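BREX protein BrxA (Magnetospirillum magneticum, PDB 3BHW) probably takes part in a type 1 BREX phage-exclusion system, which blocks replication of double-stranded phage DNA without degrading it. Local coordinates at residues R39-I42 and N46-Q49. Sequence-based numbering, arbitrary orientation. Where two conformers were deposited one is given.
Sequences RHAI and NVLQ
V47 lays both methyls against one side of the A41 carbonyl oxygen, and its own backbone N-H is bonded to that same oxygen. The arrangement is a helix C-terminal cap: helix 35-43 winds out, N46 adopts left-handed helical angles, and the chain turns back on the helix end. The bond from V47 N to A41 O measures 3.0 Å and is nearly straight, with 168° at the hydrogen. The acceptor lies six positions before the donor, one more than the five of the Schellman 6→1 bond. N46 N is about as near A41 O but poorly angled, so only V47 N makes the hydrogen bond.

V47 CG2 sits between its backbone N and carbonyl carbon (chi1 -66°, measured to CG1), which brings this methyl within 3.1 Å of A41 O, a tight approach; CG1 lies 3.4 Å from the same oxygen. A41 CB adds a looser apolar contact to CG2. Beyond the helix end, V47 packs on I24 and L28 of helix 19-31, while L48 touches that helix and S60 of helix 57-67, so the cap ties the loop to two neighbouring helices.

The next carbonyl, I42 O, is engaged twice: the CA-H of N46 points at it, and a water donates to it. A type I turn from N46 to Q49, closed by Q49 N to N46 O, carries L48 N round to this water. The N46 amide divides its two ends, ND2 bonding R50 O. The water thus links I42 O (2.8 Å), L48 N (2.8 Å) and, through its other proton, N46 OD1 at 3.0 Å.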
ATOM      1  N   ARG A  39      -1.609 -21.299   4.424  1.00 17.43           N
ATOM      2  CA  ARG A  39      -0.451 -21.363   5.358  1.00 17.73           C
ATOM      3  C   ARG A  39       0.591 -22.412   4.980  1.00 16.78           C
ATOM      4  O   ARG A  39       1.804 -22.150   5.067  1.00 18.18           O
ATOM      5  CB  ARG A  39      -0.882 -21.554   6.809  1.00 17.11           C
ATOM      6  CG  ARG A  39      -1.580 -20.350   7.419  1.00 17.62           C
ATOM      7  CD  ARG A  39      -1.584 -20.401   8.965  1.00 20.52           C
ATOM      8  NE  ARG A  39      -0.247 -20.653   9.504  1.00 21.15           N
ATOM      9  CZ  ARG A  39       0.022 -21.049  10.751  1.00 24.53           C
ATOM     10  NH1 ARG A  39      -0.951 -21.203  11.658  1.00 19.13           N
ATOM     11  NH2 ARG A  39       1.282 -21.282  11.099  1.00 22.72           N
ATOM     12  N   HIS A  40       0.140 -23.591   4.581  1.00 16.32           N
ATOM     13  CA  HIS A  40       1.054 -24.594   4.044  1.00 15.24           C
ATOM     14  C   HIS A  40       1.854 -24.068   2.834  1.00 16.45           C
ATOM     15  O   HIS A  40       3.075 -24.255   2.814  1.00 15.36           O
ATOM     16  CB  HIS A  40       0.321 -25.877   3.687  1.00 16.37           C
ATOM     17  CG  HIS A  40       1.227 -26.953   3.176  1.00 17.56           C
ATOM     18  ND1 HIS A  40       1.812 -27.875   3.993  1.00 15.80           N
ATOM     19  CD2 HIS A  40       1.685 -27.219   1.932  1.00 16.28           C
ATOM     20  CE1 HIS A  40       2.591 -28.674   3.296  1.00 13.86           C
ATOM     21  NE2 HIS A  40       2.494 -28.330   2.017  1.00 16.36           N
ATOM     22  N   ALA A  41       1.176 -23.458   1.835  1.00 17.51           N
ATOM     23  CA  ALA A  41       1.849 -22.919   0.625  1.00 17.90           C
ATOM     24  C   ALA A  41       2.948 -21.883   0.958  1.00 19.24           C
ATOM     25  O   ALA A  41       4.040 -21.840   0.350  1.00 17.47           O
ATOM     26  CB  ALA A  41       0.785 -22.292  -0.305  1.00 19.50           C
ATOM     27  N   ILE A  42       2.669 -21.032   1.938  1.00 19.61           N
ATOM     28  CA  ILE A  42       3.618 -19.999   2.331  0.50 20.03           C
ATOM     29  C   ILE A  42       4.761 -20.582   3.164  1.00 20.36           C
ATOM     30  O   ILE A  42       5.930 -20.365   2.881  1.00 21.07           O
ATOM     31  CB  ILE A  42       2.905 -18.788   3.072  0.50 20.25           C
ATOM     32  CG1 ILE A  42       2.449 -19.168   4.496  0.50 21.04           C
ATOM     33  CG2 ILE A  42       1.734 -18.304   2.247  0.50 19.66           C
ATOM     34  CD1 ILE A  42       1.709 -18.065   5.338  0.50 20.51           C
ATOM     35  N   ASN A  46       6.813 -23.068   0.649  1.00 21.06           N
ATOM     36  CA  ASN A  46       7.738 -21.949   0.430  1.00 20.11           C
ATOM     37  C   ASN A  46       7.585 -21.279  -0.942  1.00 21.09           C
ATOM     38  O   ASN A  46       8.589 -20.980  -1.631  1.00 21.91           O
ATOM     39  CB  ASN A  46       9.195 -22.391   0.652  1.00 20.17           C
ATOM     40  CG  ASN A  46      10.154 -21.209   0.776  1.00 19.50           C
ATOM     41  OD1 ASN A  46       9.774 -20.111   1.204  1.00 20.82           O
ATOM     42  ND2 ASN A  46      11.389 -21.430   0.373  1.00 24.13           N
ATOM     43  N   VAL A  47       6.337 -20.975  -1.293  1.00 20.75           N
ATOM     44  CA  VAL A  47       6.027 -20.363  -2.602  1.00 21.96           C
ATOM     45  C   VAL A  47       6.651 -18.985  -2.796  1.00 22.30           C
ATOM     46  O   VAL A  47       6.790 -18.532  -3.943  1.00 22.93           O
ATOM     47  CB  VAL A  47       4.498 -20.353  -2.904  1.00 22.06           C
ATOM     48  CG1 VAL A  47       3.988 -21.786  -3.065  1.00 23.04           C
ATOM     49  CG2 VAL A  47       3.725 -19.618  -1.820  1.00 23.48           C
ATOM     50  N   LEU A  48       7.061 -18.323  -1.713  1.00 22.76           N
ATOM     51  CA  LEU A  48       7.721 -17.010  -1.868  1.00 23.40           C
ATOM     52  C   LEU A  48       9.238 -17.150  -2.040  1.00 24.55           C
ATOM     53  O   LEU A  48       9.917 -16.181  -2.354  1.00 25.05           O
ATOM     54  CB  LEU A  48       7.346 -16.021  -0.751  1.00 23.94           C
ATOM     55  CG  LEU A  48       5.844 -15.780  -0.524  1.00 23.01           C
ATOM     56  CD1 LEU A  48       5.682 -14.628   0.429  1.00 24.08           C
ATOM     57  CD2 LEU A  48       5.082 -15.517  -1.808  1.00 18.65           C
ATOM     58  N   GLN A  49       9.747 -18.374  -1.879  1.00 23.77           N
ATOM     59  CA  GLN A  49      11.164 -18.696  -2.103  1.00 25.77           C
ATOM     60  C   GLN A  49      12.053 -18.012  -1.073  1.00 25.71           C
ATOM     61  O   GLN A  49      13.095 -17.474  -1.408  1.00 25.95           O
ATOM     62  CB  GLN A  49      11.622 -18.351  -3.537  1.00 26.66           C
ATOM     63  CG  GLN A  49      10.768 -19.012  -4.636  1.00 28.88           C
ATOM     64  CD  GLN A  49      10.611 -20.520  -4.427  1.00 34.77           C
ATOM     65  OE1 GLN A  49      11.523 -21.193  -3.921  1.00 37.44           O
ATOM     66  NE2 GLN A  49       9.449 -21.054  -4.801  1.00 37.33           N
TER
HETATM   67  O   HOH W   1       7.144 -18.610   1.101  1.00 23.50           O